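Local coordinates for response regulator aspartate phosphatase I (Bacillus subtilis subsp. subtilis, PDB 4I1A), which dephosphorylates the sporulation phosphotransferase Spo0F, inhibiting its activity, and activates the mobile element ICEBs1 by inactivating its repressor ImmR, at residues A[105-110]-A[143-148]; A[323-328]-A[335-340]. All blocks are in the same frame, centred on the assembly; numbering follows the deposited sequence.

Contact 1: A[105-110]-A[143-148]; sequences FYFFKG and AEFFFK
Phe107 reaches across from its helix and sets its ring against Phe145 and the backbone beneath it. The two rings form an edge-to-face (T-shaped) pair: the edge of Phe145, led by CD1, points at one face of Phe107, the centroids lie 5.2 Å apart and the planes stand at 71°. Phe145 CD1 sits toward the rim of that face, 3.5 Å from Phe107 CE1. The far corner of the Phe107 ring goes deeper, with CZ 3.5 Å from Phe145 CA, so an aromatic side chain of this length meets the helix backbone itself. Beside it runs the aliphatic root of Lys148: CB lies in the plane of the Phe107 ring at its edge, and CG is 3.9 Å from Phe107 CZ. These two methylenes add to the apolar surface; beyond CG the chain bends and carries the amine away. Phe107 is able to span the gap because its CG stands anti to the backbone N (chi1 -170°), extending the ring between segments 105-110 and 143-148, whose axes come no closer than 11.3 Å. Tyr126 of helix 119-129 also touches Phe107, and Ala129 of the same helix touches Phe145; the ring of Tyr103 meets Phe107 at a shallow angle between planes. The flat, wholly apolar phenylalanines suit this buried seam between three helices. Helices 102-115 and 139-155 run in roughly the same direction, 33° apart over these segments, with helix 119-129 between them in sequence, consistent with the stacking of alternate helices in a tetratricopeptide-repeat (TPR)-type superhelix.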
ATOM      1  N   PHE A 105      18.058   9.373  23.537  1.00 91.35           N
ATOM      2  CA  PHE A 105      19.079   8.483  23.005  1.00 95.07           C
ATOM      3  C   PHE A 105      18.474   7.168  22.525  1.00 99.13           C
ATOM      4  O   PHE A 105      18.677   6.767  21.378  1.00102.50           O
ATOM      5  CB  PHE A 105      20.181   8.206  24.024  1.00 99.48           C
ATOM      6  CG  PHE A 105      21.001   6.993  23.694  1.00102.04           C
ATOM      7  CD1 PHE A 105      21.885   7.008  22.627  1.00100.71           C
ATOM      8  CD2 PHE A 105      20.872   5.829  24.433  1.00106.92           C
ATOM      9  CE1 PHE A 105      22.632   5.887  22.309  1.00102.19           C
ATOM     10  CE2 PHE A 105      21.619   4.703  24.120  1.00107.90           C
ATOM     11  CZ  PHE A 105      22.498   4.733  23.056  1.00104.76           C
ATOM     12  N   TYR A 106      17.731   6.503  23.405  1.00 98.96           N
ATOM     13  CA  TYR A 106      17.068   5.253  23.049  1.00 99.77           C
ATOM     14  C   TYR A 106      16.092   5.445  21.886  1.00101.54           C
ATOM     15  O   TYR A 106      15.937   4.560  21.045  1.00 99.66           O
ATOM     16  CB  TYR A 106      16.352   4.653  24.262  1.00103.32           C
ATOM     17  CG  TYR A 106      17.289   4.079  25.306  1.00113.27           C
ATOM     18  CD1 TYR A 106      18.469   3.437  24.935  1.00112.99           C
ATOM     19  CD2 TYR A 106      17.002   4.188  26.660  1.00118.48           C
ATOM     20  CE1 TYR A 106      19.333   2.917  25.884  1.00114.27           C
ATOM     21  CE2 TYR A 106      17.859   3.669  27.618  1.00121.32           C
ATOM     22  CZ  TYR A 106      19.024   3.034  27.225  1.00120.46           C
ATOM     23  OH  TYR A 106      19.884   2.512  28.173  1.00121.11           O
ATOM     24  N   PHE A 107      15.446   6.607  21.840  1.00100.36           N
ATOM     25  CA  PHE A 107      14.507   6.921  20.769  1.00 96.85           C
ATOM     26  C   PHE A 107      15.243   6.990  19.439  1.00 98.63           C
ATOM     27  O   PHE A 107      14.916   6.260  18.501  1.00 96.34           O
ATOM     28  CB  PHE A 107      13.806   8.254  21.045  1.00 95.64           C
ATOM     29  CG  PHE A 107      12.645   8.547  20.124  1.00 88.08           C
ATOM     30  CD1 PHE A 107      12.025   7.535  19.413  1.00 88.26           C
ATOM     31  CD2 PHE A 107      12.179   9.844  19.970  1.00 89.97           C
ATOM     32  CE1 PHE A 107      10.955   7.807  18.562  1.00 82.27           C
ATOM     33  CE2 PHE A 107      11.111  10.123  19.124  1.00 86.34           C
ATOM     34  CZ  PHE A 107      10.501   9.102  18.420  1.00 81.52           C
ATOM     35  N   PHE A 108      16.236   7.873  19.371  1.00100.51           N
ATOM     36  CA  PHE A 108      17.016   8.065  18.154  1.00100.09           C
ATOM     37  C   PHE A 108      17.625   6.739  17.688  1.00 95.10           C
ATOM     38  O   PHE A 108      17.601   6.419  16.497  1.00 91.19           O
ATOM     39  CB  PHE A 108      18.109   9.119  18.374  1.00104.47           C
ATOM     40  CG  PHE A 108      17.584  10.466  18.824  1.00107.07           C
ATOM     41  CD1 PHE A 108      16.273  10.845  18.565  1.00104.72           C
ATOM     42  CD2 PHE A 108      18.409  11.353  19.509  1.00107.65           C
ATOM     43  CE1 PHE A 108      15.793  12.080  18.982  1.00103.78           C
ATOM     44  CE2 PHE A 108      17.934  12.587  19.925  1.00108.15           C
ATOM     45  CZ  PHE A 108      16.625  12.950  19.661  1.00105.52           C
ATOM     46  N   LYS A 109      18.144   5.969  18.641  1.00 89.64           N
ATOM     47  CA  LYS A 109      18.713   4.650  18.374  1.00 88.01           C
ATOM     48  C   LYS A 109      17.707   3.725  17.668  1.00 93.08           C
ATOM     49  O   LYS A 109      18.067   2.983  16.751  1.00 94.10           O
ATOM     50  CB  LYS A 109      19.193   4.012  19.686  1.00 72.95           C
ATOM     51  CG  LYS A 109      20.081   2.788  19.513  1.00 73.97           C
ATOM     52  CD  LYS A 109      20.192   1.993  20.821  1.00 81.88           C
ATOM     53  CE  LYS A 109      20.664   0.546  20.586  1.00 82.09           C
ATOM     54  NZ  LYS A 109      20.585  -0.316  21.830  1.00 81.38           N
ATOM     55  N   GLY A 110      16.448   3.782  18.099  1.00 90.01           N
ATOM     56  CA  GLY A 110      15.394   2.984  17.497  1.00 84.39           C
ATOM     57  C   GLY A 110      15.159   3.350  16.045  1.00 77.12           C
ATOM     58  O   GLY A 110      15.063   2.479  15.180  1.00 80.17           O
ATOM     59  N   ALA A 143       3.556  11.838  20.944  1.00 89.22           N
ATOM     60  CA  ALA A 143       2.848  11.501  19.719  1.00 81.58           C
ATOM     61  C   ALA A 143       3.859  11.134  18.640  1.00 73.35           C
ATOM     62  O   ALA A 143       3.692  10.137  17.951  1.00 71.10           O
ATOM     63  CB  ALA A 143       1.953  12.654  19.268  1.00 82.49           C
ATOM     64  N   GLU A 144       4.918  11.930  18.518  1.00 76.44           N
ATOM     65  CA  GLU A 144       5.992  11.638  17.578  1.00 76.97           C
ATOM     66  C   GLU A 144       6.580  10.255  17.854  1.00 77.02           C
ATOM     67  O   GLU A 144       6.851   9.497  16.926  1.00 79.79           O
ATOM     68  CB  GLU A 144       7.072  12.727  17.628  1.00 88.45           C
ATOM     69  CG  GLU A 144       6.687  14.021  16.901  1.00106.61           C
ATOM     70  CD  GLU A 144       7.488  15.241  17.367  1.00122.08           C
ATOM     71  OE1 GLU A 144       8.133  15.168  18.433  1.00126.77           O
ATOM     72  OE2 GLU A 144       7.468  16.277  16.664  1.00124.49           O
ATOM     73  N   PHE A 145       6.738   9.925  19.132  1.00 75.48           N
ATOM     74  CA  PHE A 145       7.256   8.623  19.543  1.00 68.30           C
ATOM     75  C   PHE A 145       6.323   7.468  19.182  1.00 72.06           C
ATOM     76  O   PHE A 145       6.758   6.457  18.626  1.00 75.61           O
ATOM     77  CB  PHE A 145       7.526   8.606  21.052  1.00 69.43           C
ATOM     78  CG  PHE A 145       7.882   7.247  21.579  1.00 72.32           C
ATOM     79  CD1 PHE A 145       9.118   6.684  21.292  1.00 71.26           C
ATOM     80  CD2 PHE A 145       6.979   6.521  22.343  1.00 75.72           C
ATOM     81  CE1 PHE A 145       9.454   5.424  21.760  1.00 70.41           C
ATOM     82  CE2 PHE A 145       7.304   5.259  22.817  1.00 73.82           C
ATOM     83  CZ  PHE A 145       8.547   4.710  22.527  1.00 74.78           C
ATOM     84  N   PHE A 146       5.046   7.614  19.516  1.00 75.15           N
ATOM     85  CA  PHE A 146       4.048   6.599  19.188  1.00 72.37           C
ATOM     86  C   PHE A 146       3.955   6.338  17.685  1.00 66.79           C
ATOM     87  O   PHE A 146       3.810   5.188  17.251  1.00 62.33           O
ATOM     88  CB  PHE A 146       2.672   6.992  19.737  1.00 79.61           C
ATOM     89  CG  PHE A 146       2.594   6.997  21.242  1.00 78.18           C
ATOM     90  CD1 PHE A 146       3.355   6.113  21.996  1.00 79.26           C
ATOM     91  CD2 PHE A 146       1.762   7.890  21.902  1.00 79.83           C
ATOM     92  CE1 PHE A 146       3.291   6.120  23.390  1.00 87.30           C
ATOM     93  CE2 PHE A 146       1.690   7.904  23.292  1.00 86.91           C
ATOM     94  CZ  PHE A 146       2.456   7.017  24.038  1.00 86.17           C
ATOM     95  N   PHE A 147       4.039   7.403  16.893  1.00 70.71           N
ATOM     96  CA  PHE A 147       3.974   7.264  15.446  1.00 67.64           C
ATOM     97  C   PHE A 147       5.081   6.357  14.937  1.00 62.03           C
ATOM     98  O   PHE A 147       4.830   5.425  14.174  1.00 62.71           O
ATOM     99  CB  PHE A 147       4.060   8.619  14.746  1.00 76.66           C
ATOM    100  CG  PHE A 147       4.016   8.514  13.243  1.00 79.81           C
ATOM    101  CD1 PHE A 147       2.801   8.430  12.579  1.00 80.17           C
ATOM    102  CD2 PHE A 147       5.185   8.473  12.495  1.00 81.70           C
ATOM    103  CE1 PHE A 147       2.752   8.319  11.197  1.00 80.32           C
ATOM    104  CE2 PHE A 147       5.144   8.360  11.113  1.00 80.28           C
ATOM    105  CZ  PHE A 147       3.926   8.284  10.463  1.00 76.10           C
ATOM    106  N   LYS A 148       6.308   6.628  15.367  1.00 67.01           N
ATOM    107  CA  LYS A 148       7.451   5.816  14.960  1.00 68.58           C
ATOM    108  C   LYS A 148       7.278   4.352  15.345  1.00 65.75           C
ATOM    109  O   LYS A 148       7.559   3.461  14.548  1.00 68.44           O
ATOM    110  CB  LYS A 148       8.735   6.377  15.563  1.00 70.53           C
ATOM    111  CG  LYS A 148       9.047   7.773  15.073  1.00 74.70           C
ATOM    112  CD  LYS A 148       9.238   7.795  13.556  1.00 77.30           C
ATOM    113  CE  LYS A 148       9.252   9.232  13.021  1.00 86.08           C
ATOM    114  NZ  LYS A 148       9.841   9.332  11.649  1.00 89.29           N
TER

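Contact 2: A[323-328]-A[335-340]; sequences NAFSYL and ADVENF
Helix segments 323-328 and 335-340 run roughly antiparallel, at 149°, with axes 9.7 Å apart at their closest and the CA atoms of Phe325 and Val337 6.4 Å apart. Phe325 does most of the joining. Its ring is laid toward the partner helix edge first: CZ comes 3.6 Å from Phe340 CB and equally near the carbonyl carbon of Phe340, which lies close to the ring plane. One atom back along the rim, Phe325 CE1 is 3.6 Å from Val337 O, an oblique approach. Val337 O is also hydrogen-bonded to the hydroxyl of Ser341, which satisfies a polar atom beside the apolar ring. Val337 divides its two methyls between the facing residues. With CG1 anti to the backbone N (chi1 169°), that methyl meets Phe325 CD1 at 4.0 Å, while CG2 meets Leu328 CB at 3.8 Å. A compact, branched valine thus serves two larger neighbours where the backbones draw near, and Leu328 contributes the start of its side chain to the buried layer. Asp336 lies beside this layer; its carboxylate, at the partly exposed margin, forms a salt bridge through OD2 with Lys304 of helix 299-313. From the same helix Ile307 touches Phe325, and from helix 354-373 Met363 touches Phe325 and Ala367 touches Val337, continuing the apolar packing to the helices before and after. Two consecutive antiparallel helices linked by a short turn, packed through interlocking apolar residues, are characteristic of the helical hairpins from which TPR-type superhelices are built.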
ATOM      1  N   ASN A 323       6.010 -15.704 -16.419  1.00 53.67           N
ATOM      2  CA  ASN A 323       7.321 -15.066 -16.304  1.00 53.96           C
ATOM      3  C   ASN A 323       7.310 -13.871 -15.357  1.00 48.99           C
ATOM      4  O   ASN A 323       8.264 -13.632 -14.631  1.00 46.87           O
ATOM      5  CB  ASN A 323       7.850 -14.661 -17.673  1.00 54.65           C
ATOM      6  CG  ASN A 323       7.980 -15.850 -18.618  1.00 67.97           C
ATOM      7  OD1 ASN A 323       7.900 -15.699 -19.838  1.00 75.77           O
ATOM      8  ND2 ASN A 323       8.165 -17.041 -18.053  1.00 65.22           N
ATOM      9  N   ALA A 324       6.210 -13.138 -15.341  1.00 40.03           N
ATOM     10  CA  ALA A 324       6.101 -12.013 -14.433  1.00 41.53           C
ATOM     11  C   ALA A 324       6.101 -12.480 -12.967  1.00 54.00           C
ATOM     12  O   ALA A 324       6.745 -11.848 -12.120  1.00 52.41           O
ATOM     13  CB  ALA A 324       4.864 -11.225 -14.746  1.00 45.16           C
ATOM     14  N   PHE A 325       5.392 -13.582 -12.684  1.00 49.69           N
ATOM     15  CA  PHE A 325       5.382 -14.185 -11.342  1.00 54.46           C
ATOM     16  C   PHE A 325       6.738 -14.748 -10.963  1.00 52.08           C
ATOM     17  O   PHE A 325       7.134 -14.699  -9.806  1.00 52.21           O
ATOM     18  CB  PHE A 325       4.287 -15.270 -11.184  1.00 47.72           C
ATOM     19  CG  PHE A 325       2.917 -14.697 -10.901  1.00 55.50           C
ATOM     20  CD1 PHE A 325       2.654 -14.066  -9.697  1.00 63.06           C
ATOM     21  CD2 PHE A 325       1.907 -14.765 -11.844  1.00 64.25           C
ATOM     22  CE1 PHE A 325       1.405 -13.520  -9.436  1.00 67.17           C
ATOM     23  CE2 PHE A 325       0.659 -14.226 -11.588  1.00 70.26           C
ATOM     24  CZ  PHE A 325       0.409 -13.600 -10.385  1.00 66.58           C
ATOM     25  N   SER A 326       7.444 -15.293 -11.942  1.00 51.47           N
ATOM     26  CA  SER A 326       8.821 -15.704 -11.723  1.00 62.24           C
ATOM     27  C   SER A 326       9.642 -14.501 -11.273  1.00 61.82           C
ATOM     28  O   SER A 326      10.412 -14.599 -10.322  1.00 63.12           O
ATOM     29  CB  SER A 326       9.438 -16.286 -13.002  1.00 74.58           C
ATOM     30  OG  SER A 326       8.907 -17.557 -13.314  1.00 84.50           O
ATOM     31  N   TYR A 327       9.482 -13.364 -11.950  1.00 56.54           N
ATOM     32  CA  TYR A 327      10.301 -12.211 -11.594  1.00 59.62           C
ATOM     33  C   TYR A 327       9.996 -11.774 -10.169  1.00 52.49           C
ATOM     34  O   TYR A 327      10.909 -11.571  -9.363  1.00 49.20           O
ATOM     35  CB  TYR A 327      10.144 -11.017 -12.550  1.00 52.95           C
ATOM     36  CG  TYR A 327      10.913  -9.829 -12.009  1.00 58.73           C
ATOM     37  CD1 TYR A 327      12.286  -9.702 -12.241  1.00 55.32           C
ATOM     38  CD2 TYR A 327      10.288  -8.870 -11.210  1.00 55.04           C
ATOM     39  CE1 TYR A 327      13.006  -8.636 -11.719  1.00 57.91           C
ATOM     40  CE2 TYR A 327      10.998  -7.801 -10.686  1.00 54.47           C
ATOM     41  CZ  TYR A 327      12.351  -7.688 -10.939  1.00 62.34           C
ATOM     42  OH  TYR A 327      13.043  -6.631 -10.398  1.00 72.74           O
ATOM     43  N   LEU A 328       8.707 -11.631  -9.875  1.00 50.23           N
ATOM     44  CA  LEU A 328       8.259 -11.196  -8.552  1.00 54.30           C
ATOM     45  C   LEU A 328       8.733 -12.144  -7.455  1.00 55.48           C
ATOM     46  O   LEU A 328       9.296 -11.705  -6.451  1.00 53.51           O
ATOM     47  CB  LEU A 328       6.742 -11.063  -8.522  1.00 50.92           C
ATOM     48  CG  LEU A 328       6.203  -9.888  -9.337  1.00 52.56           C
ATOM     49  CD1 LEU A 328       4.678  -9.900  -9.400  1.00 50.49           C
ATOM     50  CD2 LEU A 328       6.727  -8.564  -8.772  1.00 48.26           C
ATOM     51  N   ALA A 335       3.918 -11.430  -1.078  1.00 45.69           N
ATOM     52  CA  ALA A 335       2.605 -10.813  -0.882  1.00 55.75           C
ATOM     53  C   ALA A 335       1.964 -10.484  -2.235  1.00 49.67           C
ATOM     54  O   ALA A 335       0.823 -10.880  -2.504  1.00 52.43           O
ATOM     55  CB  ALA A 335       2.702  -9.560   0.009  1.00 47.07           C
ATOM     56  N   ASP A 336       2.713  -9.783  -3.085  1.00 53.16           N
ATOM     57  CA  ASP A 336       2.303  -9.519  -4.474  1.00 43.51           C
ATOM     58  C   ASP A 336       1.988 -10.790  -5.236  1.00 40.10           C
ATOM     59  O   ASP A 336       1.002 -10.846  -5.947  1.00 55.66           O
ATOM     60  CB  ASP A 336       3.374  -8.733  -5.207  1.00 55.35           C
ATOM     61  CG  ASP A 336       3.474  -7.314  -4.715  1.00 63.48           C
ATOM     62  OD1 ASP A 336       2.522  -6.860  -4.056  1.00 67.70           O
ATOM     63  OD2 ASP A 336       4.491  -6.656  -4.994  1.00 77.45           O
ATOM     64  N   VAL A 337       2.806 -11.820  -5.061  1.00 41.21           N
ATOM     65  CA  VAL A 337       2.572 -13.094  -5.741  1.00 45.33           C
ATOM     66  C   VAL A 337       1.304 -13.772  -5.237  1.00 57.60           C
ATOM     67  O   VAL A 337       0.536 -14.346  -6.009  1.00 56.75           O
ATOM     68  CB  VAL A 337       3.774 -14.068  -5.569  1.00 49.02           C
ATOM     69  CG1 VAL A 337       3.412 -15.486  -6.062  1.00 40.79           C
ATOM     70  CG2 VAL A 337       4.996 -13.541  -6.297  1.00 48.71           C
ATOM     71  N   GLU A 338       1.095 -13.702  -3.930  1.00 55.68           N
ATOM     72  CA  GLU A 338      -0.068 -14.316  -3.325  1.00 54.52           C
ATOM     73  C   GLU A 338      -1.352 -13.609  -3.773  1.00 47.84           C
ATOM     74  O   GLU A 338      -2.288 -14.240  -4.252  1.00 47.75           O
ATOM     75  CB  GLU A 338       0.061 -14.274  -1.805  1.00 53.41           C
ATOM     76  CG  GLU A 338      -1.126 -14.846  -1.069  1.00 56.94           C
ATOM     77  CD  GLU A 338      -1.224 -14.318   0.357  1.00 66.02           C
ATOM     78  OE1 GLU A 338      -1.877 -14.971   1.199  1.00 64.21           O
ATOM     79  OE2 GLU A 338      -0.658 -13.236   0.631  1.00 75.56           O
ATOM     80  N   ASN A 339      -1.380 -12.293  -3.630  1.00 40.42           N
ATOM     81  CA  ASN A 339      -2.552 -11.525  -4.004  1.00 40.54           C
ATOM     82  C   ASN A 339      -2.867 -11.566  -5.502  1.00 52.39           C
ATOM     83  O   ASN A 339      -4.012 -11.802  -5.891  1.00 55.66           O
ATOM     84  CB  ASN A 339      -2.430 -10.082  -3.480  1.00 41.41           C
ATOM     85  CG  ASN A 339      -2.416 -10.025  -1.949  1.00 62.27           C
ATOM     86  OD1 ASN A 339      -1.922  -9.063  -1.359  1.00 76.32           O
ATOM     87  ND2 ASN A 339      -2.956 -11.068  -1.302  1.00 55.47           N
ATOM     88  N   PHE A 340      -1.855 -11.358  -6.340  1.00 47.78           N
ATOM     89  CA  PHE A 340      -2.078 -11.358  -7.782  1.00 46.75           C
ATOM     90  C   PHE A 340      -2.435 -12.721  -8.345  1.00 41.79           C
ATOM     91  O   PHE A 340      -3.275 -12.827  -9.245  1.00 45.61           O
ATOM     92  CB  PHE A 340      -0.891 -10.756  -8.534  1.00 43.93           C
ATOM     93  CG  PHE A 340      -0.934  -9.280  -8.600  1.00 54.61           C
ATOM     94  CD1 PHE A 340      -1.602  -8.651  -9.633  1.00 67.55           C
ATOM     95  CD2 PHE A 340      -0.341  -8.504  -7.608  1.00 71.79           C
ATOM     96  CE1 PHE A 340      -1.661  -7.260  -9.696  1.00 79.53           C
ATOM     97  CE2 PHE A 340      -0.395  -7.111  -7.657  1.00 76.15           C
ATOM     98  CZ  PHE A 340      -1.057  -6.489  -8.706  1.00 83.82           C
TER

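Overall arrangement
Contact 1 closes before contact 2 opens along the chain, and the two lie far apart: their centres are 34 Å from each other and the nearest atoms about 20 Å, without touching. No helix is shared. Contact 1 joins helices 102-115 and 139-155, near the start of the modelled chain, skipping over helix 119-129; contact 2 joins helices 318-330 and 334-351, which are neighbours in sequence, near its end. Between them the chain continues through successive helices, with no strand anywhere. One contact therefore pairs helices one apart in sequence and the other a consecutive antiparallel pair, two kinds of packing consistent with the all-helical, TPR-type superhelix of this Rap phosphatase.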